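Local coordinates for protein chlorella virus DNA ligase-adenylate (PDB 1FVI) that is an ATP-dependent DNA ligase, held here as its covalent adenylate, and probably seals nicks in duplex DNA during replication and repair, at residues A[26-31]-A[158-163]; A[52-57]-A[129-134]; A[68-73]-A[93-98]. The protein carries 1 engineered substitution. All blocks are in the same frame, centred on the assembly; numbering follows the deposited sequence.

From the N terminus, the chain first passes through 26-31, the link between strands 21-25 and 30-34. It then runs through helix segment 52-57 and loop 68-73. The first return is made by 93-98, which closes contact 3. Segment 129-134 closes contact 2 around it, and 158-163 closes contact 1 around both, so the three loops are nested and none cross. Contact 2 sets helix 49-58 against edge strand 131-135. Contact 3 pairs strand 92-99 with the end of strand 63-68 in the same sheet. Contact 1 pins the connection between the two sheets, just after strand 21-25, beside the start of strand 162-165. Contacts 1 and 3 both touch AMP.

Contact 1: A[26-31]-A[158-163]; sequences KIAGIR and GFEGVM. Engineered in segment 26-31: A28 (natural residue Asp). With AMP (adenosine monophosphate), chain C.
The F159 ring is met obliquely by two groups, the carbonyl O of K26 and the I27 side chain, whose CG1 lies 4.1 Å from F159 CE2. The adenine of AMP is the second flat group. M163 lies over one face, with its CG 3.4 Å from AMP C6. At the edge of the base, I27 N donates to AMP N7 at 3.0 Å. Bends in the M163 chain also bring its SD to 3.7 Å from K26 CG. K26 holds 158-163 by its backbone at two points. Its N donates to G161 O at 2.8 Å, and its O accepts from E160 N at 2.9 Å. Segment 26-31 is the KxDGxR nucleotidyltransferase motif I, with engineered A28 in place of the natural Asp, and 160-163 belongs to motif IV. K26 CG stands anti to the backbone N (chi1 -168°). The chain then runs extended until a bend at chi4 (-64°) turns NZ to the phosphorus, and K26 NZ is bonded covalently to AMP P at 1.5 Å. The E160 side chain crosses that of K26 at a slant. Its CG packs on the A28 CB at 3.8 Å, and its OE2 receives a hydrogen bond from a water that also accepts a weak one from K26 NZ.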
loop_
_atom_site.group_PDB
_atom_site.type_symbol
_atom_site.label_atom_id
_atom_site.label_comp_id
_atom_site.label_asym_id
_atom_site.label_seq_id
_atom_site.Cartn_x
_atom_site.Cartn_y
_atom_site.Cartn_z
ATOM N N LYS A 26 3.127 0.809 -2.155
ATOM C CA LYS A 26 3.431 -0.517 -2.671
ATOM C C LYS A 26 2.485 -1.502 -1.952
ATOM O O LYS A 26 2.594 -1.736 -0.745
ATOM C CB LYS A 26 4.901 -0.866 -2.410
ATOM C CG LYS A 26 5.451 -2.102 -3.136
ATOM C CD LYS A 26 6.943 -2.226 -2.850
ATOM C CE LYS A 26 7.661 -3.266 -3.720
ATOM N NZ LYS A 26 7.210 -4.681 -3.515
ATOM N N ILE A 27 1.513 -2.021 -2.696
ATOM C CA ILE A 27 0.540 -2.961 -2.151
ATOM C C ILE A 27 0.965 -4.436 -2.289
ATOM O O ILE A 27 1.471 -4.885 -3.341
ATOM C CB ILE A 27 -0.859 -2.762 -2.833
ATOM C CG1 ILE A 27 -1.337 -1.330 -2.638
ATOM C CG2 ILE A 27 -1.893 -3.751 -2.288
ATOM C CD1 ILE A 27 -2.208 -0.852 -3.753
ATOM N N ALA A 28 0.770 -5.168 -1.195
ATOM C CA ALA A 28 1.044 -6.592 -1.136
ATOM C C ALA A 28 -0.315 -7.200 -1.489
ATOM O O ALA A 28 -1.239 -7.205 -0.672
ATOM C CB ALA A 28 1.460 -6.993 0.280
ATOM N N GLY A 29 -0.478 -7.622 -2.733
ATOM C CA GLY A 29 -1.752 -8.189 -3.118
ATOM C C GLY A 29 -1.707 -8.946 -4.430
ATOM O O GLY A 29 -0.643 -9.378 -4.887
ATOM N N ILE A 30 -2.878 -9.111 -5.034
ATOM C CA ILE A 30 -2.987 -9.826 -6.293
ATOM C C ILE A 30 -3.242 -8.830 -7.410
ATOM O O ILE A 30 -4.282 -8.141 -7.422
ATOM C CB ILE A 30 -4.134 -10.890 -6.238
ATOM C CG1 ILE A 30 -3.924 -11.829 -5.039
ATOM C CG2 ILE A 30 -4.191 -11.721 -7.551
ATOM C CD1 ILE A 30 -2.575 -12.627 -5.082
ATOM N N ARG A 31 -2.234 -8.686 -8.274
ATOM C CA ARG A 31 -2.291 -7.804 -9.448
ATOM C C ARG A 31 -3.443 -8.292 -10.347
ATOM O O ARG A 31 -3.541 -9.490 -10.673
ATOM C CB ARG A 31 -0.974 -7.869 -10.232
ATOM C CG ARG A 31 -0.891 -6.938 -11.423
ATOM C CD ARG A 31 -0.974 -5.489 -10.957
ATOM N NE ARG A 31 -0.766 -4.528 -12.043
ATOM C CZ ARG A 31 0.426 -4.188 -12.527
ATOM N NH1 ARG A 31 1.521 -4.735 -12.017
ATOM N NH2 ARG A 31 0.526 -3.306 -13.520
ATOM N N GLY A 158 0.669 0.252 6.823
ATOM C CA GLY A 158 0.748 -1.177 6.579
ATOM C C GLY A 158 1.167 -1.637 5.196
ATOM O O GLY A 158 1.098 -2.830 4.914
ATOM N N PHE A 159 1.589 -0.707 4.342
ATOM C CA PHE A 159 2.038 -1.039 2.983
ATOM C C PHE A 159 3.516 -1.457 2.969
ATOM O O PHE A 159 4.244 -1.237 3.940
ATOM C CB PHE A 159 1.799 0.145 2.033
ATOM C CG PHE A 159 0.345 0.534 1.907
ATOM C CD1 PHE A 159 -0.126 1.711 2.476
ATOM C CD2 PHE A 159 -0.556 -0.298 1.252
ATOM C CE1 PHE A 159 -1.482 2.056 2.403
ATOM C CE2 PHE A 159 -1.909 0.032 1.170
ATOM C CZ PHE A 159 -2.376 1.212 1.748
ATOM N N GLU A 160 3.957 -2.013 1.848
ATOM C CA GLU A 160 5.331 -2.515 1.673
ATOM C C GLU A 160 6.422 -1.472 1.461
ATOM O O GLU A 160 7.579 -1.701 1.791
ATOM C CB GLU A 160 5.397 -3.481 0.470
ATOM C CG GLU A 160 4.579 -4.757 0.575
ATOM C CD GLU A 160 5.030 -5.642 1.719
ATOM O OE1 GLU A 160 4.386 -5.612 2.796
ATOM O OE2 GLU A 160 6.027 -6.372 1.542
ATOM N N GLY A 161 6.070 -0.373 0.822
ATOM C CA GLY A 161 7.043 0.650 0.520
ATOM C C GLY A 161 6.340 1.533 -0.472
ATOM O O GLY A 161 5.109 1.630 -0.424
ATOM N N VAL A 162 7.076 2.124 -1.410
ATOM C CA VAL A 162 6.450 3.018 -2.391
ATOM C C VAL A 162 6.708 2.741 -3.867
ATOM O O VAL A 162 7.721 2.141 -4.258
ATOM C CB VAL A 162 6.668 4.554 -2.034
ATOM C CG1 VAL A 162 7.446 4.726 -0.715
ATOM C CG2 VAL A 162 7.308 5.329 -3.166
ATOM N N MET A 163 5.718 3.104 -4.673
ATOM C CA MET A 163 5.791 2.952 -6.125
ATOM C C MET A 163 5.893 4.351 -6.728
ATOM O O MET A 163 5.059 5.210 -6.451
ATOM C CB MET A 163 4.563 2.209 -6.664
ATOM C CG MET A 163 4.385 0.814 -6.068
ATOM S SD MET A 163 5.768 -0.306 -6.329
ATOM C CE MET A 163 5.689 -0.572 -8.124
HETATM P P AMP C . 7.446 -5.765 -4.484
HETATM O O1P AMP C . 8.822 -6.049 -4.887
HETATM O O3P AMP C . 6.976 -7.231 -4.109
HETATM O "O5'" AMP C . 6.603 -5.464 -5.695
HETATM C "C5'" AMP C . 5.107 -5.304 -5.553
HETATM C "C4'" AMP C . 4.349 -5.707 -6.799
HETATM O "O4'" AMP C . 3.049 -5.124 -6.680
HETATM C "C3'" AMP C . 4.962 -5.159 -8.109
HETATM O "O3'" AMP C . 4.896 -6.063 -9.213
HETATM C "C2'" AMP C . 4.120 -3.978 -8.452
HETATM O "O2'" AMP C . 4.049 -3.819 -9.864
HETATM C "C1'" AMP C . 2.779 -4.244 -7.745
HETATM N N9 AMP C . 2.231 -3.019 -7.196
HETATM C C8 AMP C . 1.796 -2.878 -5.897
HETATM N N7 AMP C . 1.361 -1.668 -5.690
HETATM C C5 AMP C . 1.501 -0.963 -6.877
HETATM C C6 AMP C . 1.209 0.355 -7.259
HETATM N N6 AMP C . 0.677 1.263 -6.407
HETATM N N1 AMP C . 1.491 0.684 -8.532
HETATM C C2 AMP C . 2.010 -0.203 -9.352
HETATM N N3 AMP C . 2.337 -1.479 -9.130
HETATM C C4 AMP C . 2.062 -1.844 -7.843
HETATM O O HOH W 1 7.480 -6.081 -0.419
#

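Contact 2: A[52-57]-A[129-134]; sequences NRLLTE and AQVKII
With CG anti to its carbonyl carbon (chi1 -70°), L54 carries CD1 onto V131 of the strand. In V131, CG1 is anti to the backbone N (chi1 -165°) and CG2 lies beside that N. This splits its methyls between two leucines of the helix: V131 CG2 meets L54 CD1 at 3.5 Å, which is tight for two carbons, and V131 CG1 meets L55 CD2 at 3.6 Å. The L55 and I133 side chains pass each other in opposite directions, with L55 CD2 4.0 Å from I133 CD1. At the other end of the contact, Q130 extends across L54 at about a right angle, and its OE1 is 3.4 Å from L54 CD1. The Q130 amide is held elsewhere, by a hydrogen bond from NE2 to A90 O. No hydrogen bond joins the two segments. L54 is also covered from its own helix, since its CG lies over one face of the R53 guanidinium, toward the rim. Within the helix, R53 O accepts both T56 OG1 at 2.7 Å and E57 N at 3.0 Å. The arrangement is a helix laid on one face of a sheet in the adenylation domain, well away from the nucleotide. Helix 52-57 and strand 131-134 run 43° apart, with their axes 10.2 Å from each other. L58 of the same helix also touches V131 and I133, M38 of strand 38-39 packs on L55, and strand 92-99 flanks 131-135 as its parallel neighbour.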
loop_
_atom_site.group_PDB
_atom_site.type_symbol
_atom_site.label_atom_id
_atom_site.label_comp_id
_atom_site.label_asym_id
_atom_site.label_seq_id
_atom_site.Cartn_x
_atom_site.Cartn_y
_atom_site.Cartn_z
ATOM N N ASN A 52 -14.253 -12.078 -9.650
ATOM C CA ASN A 52 -14.134 -11.823 -11.073
ATOM C C ASN A 52 -15.383 -11.105 -11.584
ATOM O O ASN A 52 -15.298 -9.974 -12.066
ATOM C CB ASN A 52 -13.900 -13.144 -11.812
ATOM C CG ASN A 52 -13.344 -12.938 -13.220
ATOM O OD1 ASN A 52 -13.532 -11.880 -13.823
ATOM N ND2 ASN A 52 -12.633 -13.939 -13.732
ATOM N N ARG A 53 -16.549 -11.708 -11.359
ATOM C CA ARG A 53 -17.808 -11.128 -11.805
ATOM C C ARG A 53 -18.068 -9.749 -11.215
ATOM O O ARG A 53 -18.331 -8.808 -11.955
ATOM C CB ARG A 53 -18.962 -12.086 -11.504
ATOM C CG ARG A 53 -20.366 -11.537 -11.764
ATOM C CD ARG A 53 -21.003 -10.985 -10.482
ATOM N NE ARG A 53 -21.076 -11.988 -9.422
ATOM C CZ ARG A 53 -21.738 -11.829 -8.281
ATOM N NH1 ARG A 53 -22.396 -10.702 -8.036
ATOM N NH2 ARG A 53 -21.736 -12.800 -7.378
ATOM N N LEU A 54 -17.983 -9.634 -9.891
ATOM C CA LEU A 54 -18.205 -8.368 -9.195
ATOM C C LEU A 54 -17.336 -7.239 -9.750
ATOM O O LEU A 54 -17.843 -6.174 -10.132
ATOM C CB LEU A 54 -17.930 -8.523 -7.689
ATOM C CG LEU A 54 -18.880 -9.341 -6.802
ATOM C CD1 LEU A 54 -18.324 -9.480 -5.386
ATOM C CD2 LEU A 54 -20.240 -8.682 -6.756
ATOM N N LEU A 55 -16.023 -7.459 -9.773
ATOM C CA LEU A 55 -15.108 -6.444 -10.288
ATOM C C LEU A 55 -15.336 -6.144 -11.776
ATOM O O LEU A 55 -15.238 -4.990 -12.177
ATOM C CB LEU A 55 -13.651 -6.844 -10.042
ATOM C CG LEU A 55 -13.174 -6.865 -8.586
ATOM C CD1 LEU A 55 -11.775 -7.469 -8.505
ATOM C CD2 LEU A 55 -13.203 -5.466 -8.000
ATOM N N THR A 56 -15.652 -7.160 -12.589
ATOM C CA THR A 56 -15.887 -6.917 -14.018
ATOM C C THR A 56 -17.123 -6.032 -14.218
ATOM O O THR A 56 -17.163 -5.213 -15.134
ATOM C CB THR A 56 -16.041 -8.218 -14.851
ATOM O OG1 THR A 56 -17.195 -8.942 -14.418
ATOM C CG2 THR A 56 -14.831 -9.090 -14.714
ATOM N N GLU A 57 -18.115 -6.188 -13.345
ATOM C CA GLU A 57 -19.339 -5.388 -13.407
ATOM C C GLU A 57 -19.043 -3.949 -12.957
ATOM O O GLU A 57 -19.555 -2.984 -13.544
ATOM C CB GLU A 57 -20.441 -5.990 -12.510
ATOM C CG GLU A 57 -21.048 -7.296 -13.036
ATOM C CD GLU A 57 -21.954 -8.029 -12.026
ATOM O OE1 GLU A 57 -22.208 -7.508 -10.911
ATOM O OE2 GLU A 57 -22.409 -9.150 -12.354
ATOM N N ALA A 129 -21.201 -2.922 -1.393
ATOM C CA ALA A 129 -21.269 -3.569 -0.092
ATOM C C ALA A 129 -20.074 -4.476 0.215
ATOM O O ALA A 129 -19.324 -4.236 1.172
ATOM C CB ALA A 129 -22.582 -4.345 0.030
ATOM N N GLN A 130 -19.903 -5.508 -0.602
ATOM C CA GLN A 130 -18.823 -6.468 -0.424
ATOM C C GLN A 130 -17.450 -6.022 -0.949
ATOM O O GLN A 130 -16.432 -6.317 -0.330
ATOM C CB GLN A 130 -19.218 -7.792 -1.084
ATOM C CG GLN A 130 -18.205 -8.895 -0.922
ATOM C CD GLN A 130 -18.591 -10.134 -1.670
ATOM O OE1 GLN A 130 -19.633 -10.184 -2.319
ATOM N NE2 GLN A 130 -17.743 -11.146 -1.611
ATOM N N VAL A 131 -17.439 -5.363 -2.112
ATOM C CA VAL A 131 -16.214 -4.892 -2.770
ATOM C C VAL A 131 -15.891 -3.416 -2.510
ATOM O O VAL A 131 -16.664 -2.524 -2.864
ATOM C CB VAL A 131 -16.295 -5.067 -4.308
ATOM C CG1 VAL A 131 -14.920 -4.929 -4.922
ATOM C CG2 VAL A 131 -16.912 -6.387 -4.664
ATOM N N LYS A 132 -14.715 -3.156 -1.953
ATOM C CA LYS A 132 -14.312 -1.787 -1.676
ATOM C C LYS A 132 -13.373 -1.299 -2.789
ATOM O O LYS A 132 -12.247 -1.780 -2.918
ATOM C CB LYS A 132 -13.618 -1.724 -0.314
ATOM C CG LYS A 132 -13.283 -0.335 0.175
ATOM C CD LYS A 132 -12.389 -0.433 1.392
ATOM C CE LYS A 132 -12.018 0.926 1.947
ATOM N NZ LYS A 132 -11.147 0.772 3.148
ATOM N N ILE A 133 -13.877 -0.412 -3.642
ATOM C CA ILE A 133 -13.070 0.131 -4.733
ATOM C C ILE A 133 -12.308 1.323 -4.183
ATOM O O ILE A 133 -12.908 2.323 -3.754
ATOM C CB ILE A 133 -13.933 0.603 -5.939
ATOM C CG1 ILE A 133 -14.747 -0.562 -6.500
ATOM C CG2 ILE A 133 -13.040 1.209 -7.040
ATOM C CD1 ILE A 133 -13.926 -1.681 -6.993
ATOM N N ILE A 134 -10.985 1.202 -4.174
ATOM C CA ILE A 134 -10.132 2.264 -3.661
ATOM C C ILE A 134 -9.268 2.895 -4.741
ATOM O O ILE A 134 -8.323 2.281 -5.225
ATOM C CB ILE A 134 -9.219 1.750 -2.525
ATOM C CG1 ILE A 134 -10.070 1.183 -1.378
ATOM C CG2 ILE A 134 -8.346 2.886 -2.023
ATOM C CD1 ILE A 134 -9.266 0.524 -0.288
#

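Contact 3: A[68-73]-A[93-98]; sequences SIEGAT and SYYWFD. With AMP (adenosine monophosphate), chain C.
S68 and S93 form an antiparallel hydrogen-bonded pair: S93 N donates to S68 O at 2.8 Å, while the return bond from S68 N to S93 O is longer, 3.2 Å. Beyond this pair, 69-73 leaves the sheet as a loop. S68 OG sits between its backbone N and carbonyl carbon (chi1 58°). This puts it at the edge of the Y95 ring, in the ring plane and 3.0 Å from Y95 CE1. The hydroxyl is buried there and has no hydrogen-bonding partner in the model. E70 bends back toward the strand at chi2. Its OE1 accepts a weak hydrogen bond from Y95 OH at 2.9 Å, with carboxylate and ring planes 69° apart. E70 OE2 lies 3.2 Å from S93 OG and also forms a salt bridge with K132. Further along, a classic beta bulge sets two residues, F97 and D98, opposite D64 of strand 63-68. One face of the F97 ring lies against the adenine of AMP, with AMP N1 3.7 Å above the ring plane and over its centre. Strand 92-99 lies between 63-68 and 131-135. Y95 also touches I27 and I134, W96 packs on helix 108-121, and T73 is the N-cap of helix 74-82.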
loop_
_atom_site.group_PDB
_atom_site.type_symbol
_atom_site.label_atom_id
_atom_site.label_comp_id
_atom_site.label_asym_id
_atom_site.label_seq_id
_atom_site.Cartn_x
_atom_site.Cartn_y
_atom_site.Cartn_z
ATOM N N SER A 68 -7.008 -7.228 -2.614
ATOM C CA SER A 68 -6.511 -7.542 -1.292
ATOM C C SER A 68 -7.623 -7.518 -0.273
ATOM O O SER A 68 -8.566 -6.750 -0.406
ATOM C CB SER A 68 -5.437 -6.543 -0.868
ATOM O OG SER A 68 -5.957 -5.235 -0.884
ATOM N N ILE A 69 -7.524 -8.410 0.710
ATOM C CA ILE A 69 -8.479 -8.475 1.816
ATOM C C ILE A 69 -7.797 -7.644 2.907
ATOM O O ILE A 69 -6.790 -8.061 3.492
ATOM C CB ILE A 69 -8.694 -9.923 2.287
ATOM C CG1 ILE A 69 -9.146 -10.788 1.109
ATOM C CG2 ILE A 69 -9.735 -9.954 3.381
ATOM C CD1 ILE A 69 -9.373 -12.239 1.448
ATOM N N GLU A 70 -8.342 -6.454 3.137
ATOM C CA GLU A 70 -7.809 -5.475 4.084
ATOM C C GLU A 70 -6.922 -5.859 5.267
ATOM O O GLU A 70 -5.716 -5.591 5.243
ATOM C CB GLU A 70 -8.915 -4.527 4.547
ATOM C CG GLU A 70 -9.560 -3.722 3.415
ATOM C CD GLU A 70 -8.608 -2.767 2.701
ATOM O OE1 GLU A 70 -7.461 -3.152 2.391
ATOM O OE2 GLU A 70 -9.035 -1.626 2.421
ATOM N N GLY A 71 -7.501 -6.440 6.314
ATOM C CA GLY A 71 -6.692 -6.784 7.471
ATOM C C GLY A 71 -6.248 -8.226 7.537
ATOM O O GLY A 71 -5.923 -8.713 8.609
ATOM N N ALA A 72 -6.238 -8.913 6.401
ATOM C CA ALA A 72 -5.826 -10.310 6.354
ATOM C C ALA A 72 -4.380 -10.434 5.899
ATOM O O ALA A 72 -3.761 -9.451 5.463
ATOM C CB ALA A 72 -6.734 -11.090 5.410
ATOM N N THR A 73 -3.848 -11.651 5.989
ATOM C CA THR A 73 -2.477 -11.903 5.566
ATOM C C THR A 73 -2.425 -12.121 4.058
ATOM O O THR A 73 -3.448 -12.425 3.430
ATOM C CB THR A 73 -1.870 -13.139 6.254
ATOM O OG1 THR A 73 -2.643 -14.304 5.934
ATOM C CG2 THR A 73 -1.800 -12.931 7.774
ATOM N N SER A 93 -11.098 -5.742 -1.087
ATOM C CA SER A 93 -10.883 -4.440 -1.683
ATOM C C SER A 93 -10.147 -4.546 -3.007
ATOM O O SER A 93 -9.621 -5.600 -3.360
ATOM C CB SER A 93 -10.089 -3.562 -0.718
ATOM O OG SER A 93 -10.816 -3.364 0.477
ATOM N N TYR A 94 -10.173 -3.460 -3.769
ATOM C CA TYR A 94 -9.472 -3.404 -5.036
ATOM C C TYR A 94 -8.891 -2.008 -5.152
ATOM O O TYR A 94 -9.633 -1.020 -5.236
ATOM C CB TYR A 94 -10.398 -3.700 -6.215
ATOM C CG TYR A 94 -9.683 -3.621 -7.543
ATOM C CD1 TYR A 94 -8.928 -4.693 -8.018
ATOM C CD2 TYR A 94 -9.771 -2.472 -8.332
ATOM C CE1 TYR A 94 -8.279 -4.629 -9.260
ATOM C CE2 TYR A 94 -9.128 -2.393 -9.578
ATOM C CZ TYR A 94 -8.395 -3.475 -10.029
ATOM O OH TYR A 94 -7.817 -3.413 -11.265
ATOM N N TYR A 95 -7.566 -1.927 -5.047
ATOM C CA TYR A 95 -6.863 -0.659 -5.166
ATOM C C TYR A 95 -6.664 -0.448 -6.667
ATOM O O TYR A 95 -5.881 -1.164 -7.307
ATOM C CB TYR A 95 -5.510 -0.734 -4.455
ATOM C CG TYR A 95 -5.588 -0.859 -2.941
ATOM C CD1 TYR A 95 -5.603 -2.111 -2.326
ATOM C CD2 TYR A 95 -5.607 0.281 -2.121
ATOM C CE1 TYR A 95 -5.630 -2.234 -0.929
ATOM C CE2 TYR A 95 -5.631 0.171 -0.726
ATOM C CZ TYR A 95 -5.640 -1.094 -0.142
ATOM O OH TYR A 95 -5.644 -1.226 1.229
ATOM N N TRP A 96 -7.414 0.503 -7.217
ATOM C CA TRP A 96 -7.393 0.815 -8.646
ATOM C C TRP A 96 -6.375 1.894 -8.903
ATOM O O TRP A 96 -6.617 3.056 -8.598
ATOM C CB TRP A 96 -8.792 1.285 -9.044
ATOM C CG TRP A 96 -9.051 1.524 -10.519
ATOM C CD1 TRP A 96 -8.276 1.138 -11.569
ATOM C CD2 TRP A 96 -10.160 2.253 -11.079
ATOM N NE1 TRP A 96 -8.823 1.595 -12.748
ATOM C CE2 TRP A 96 -9.976 2.283 -12.477
ATOM C CE3 TRP A 96 -11.285 2.893 -10.527
ATOM C CZ2 TRP A 96 -10.870 2.932 -13.342
ATOM C CZ3 TRP A 96 -12.179 3.538 -11.389
ATOM C CH2 TRP A 96 -11.958 3.549 -12.784
ATOM N N PHE A 97 -5.230 1.516 -9.462
ATOM C CA PHE A 97 -4.176 2.493 -9.706
ATOM C C PHE A 97 -3.918 2.960 -11.141
ATOM O O PHE A 97 -3.155 3.912 -11.346
ATOM C CB PHE A 97 -2.869 2.070 -9.015
ATOM C CG PHE A 97 -2.381 0.696 -9.389
ATOM C CD1 PHE A 97 -2.004 0.398 -10.713
ATOM C CD2 PHE A 97 -2.186 -0.267 -8.403
ATOM C CE1 PHE A 97 -1.431 -0.833 -11.044
ATOM C CE2 PHE A 97 -1.610 -1.510 -8.714
ATOM C CZ PHE A 97 -1.227 -1.798 -10.037
ATOM N N ASP A 98 -4.532 2.297 -12.125
ATOM C CA ASP A 98 -4.361 2.696 -13.515
ATOM C C ASP A 98 -5.595 2.391 -14.352
ATOM O O ASP A 98 -6.425 1.568 -13.979
ATOM C CB ASP A 98 -3.101 2.075 -14.136
ATOM C CG ASP A 98 -2.424 3.000 -15.141
ATOM O OD1 ASP A 98 -3.015 4.035 -15.526
ATOM O OD2 ASP A 98 -1.287 2.689 -15.555
HETATM P P AMP C . 7.446 -5.765 -4.484
HETATM O O1P AMP C . 8.822 -6.049 -4.887
HETATM O O3P AMP C . 6.976 -7.231 -4.109
HETATM O "O5'" AMP C . 6.603 -5.464 -5.695
HETATM C "C5'" AMP C . 5.107 -5.304 -5.553
HETATM C "C4'" AMP C . 4.349 -5.707 -6.799
HETATM O "O4'" AMP C . 3.049 -5.124 -6.680
HETATM C "C3'" AMP C . 4.962 -5.159 -8.109
HETATM O "O3'" AMP C . 4.896 -6.063 -9.213
HETATM C "C2'" AMP C . 4.120 -3.978 -8.452
HETATM O "O2'" AMP C . 4.049 -3.819 -9.864
HETATM C "C1'" AMP C . 2.779 -4.244 -7.745
HETATM N N9 AMP C . 2.231 -3.019 -7.196
HETATM C C8 AMP C . 1.796 -2.878 -5.897
HETATM N N7 AMP C . 1.361 -1.668 -5.690
HETATM C C5 AMP C . 1.501 -0.963 -6.877
HETATM C C6 AMP C . 1.209 0.355 -7.259
HETATM N N6 AMP C . 0.677 1.263 -6.407
HETATM N N1 AMP C . 1.491 0.684 -8.532
HETATM C C2 AMP C . 2.010 -0.203 -9.352
HETATM N N3 AMP C . 2.337 -1.479 -9.130
HETATM C C4 AMP C . 2.062 -1.844 -7.843
#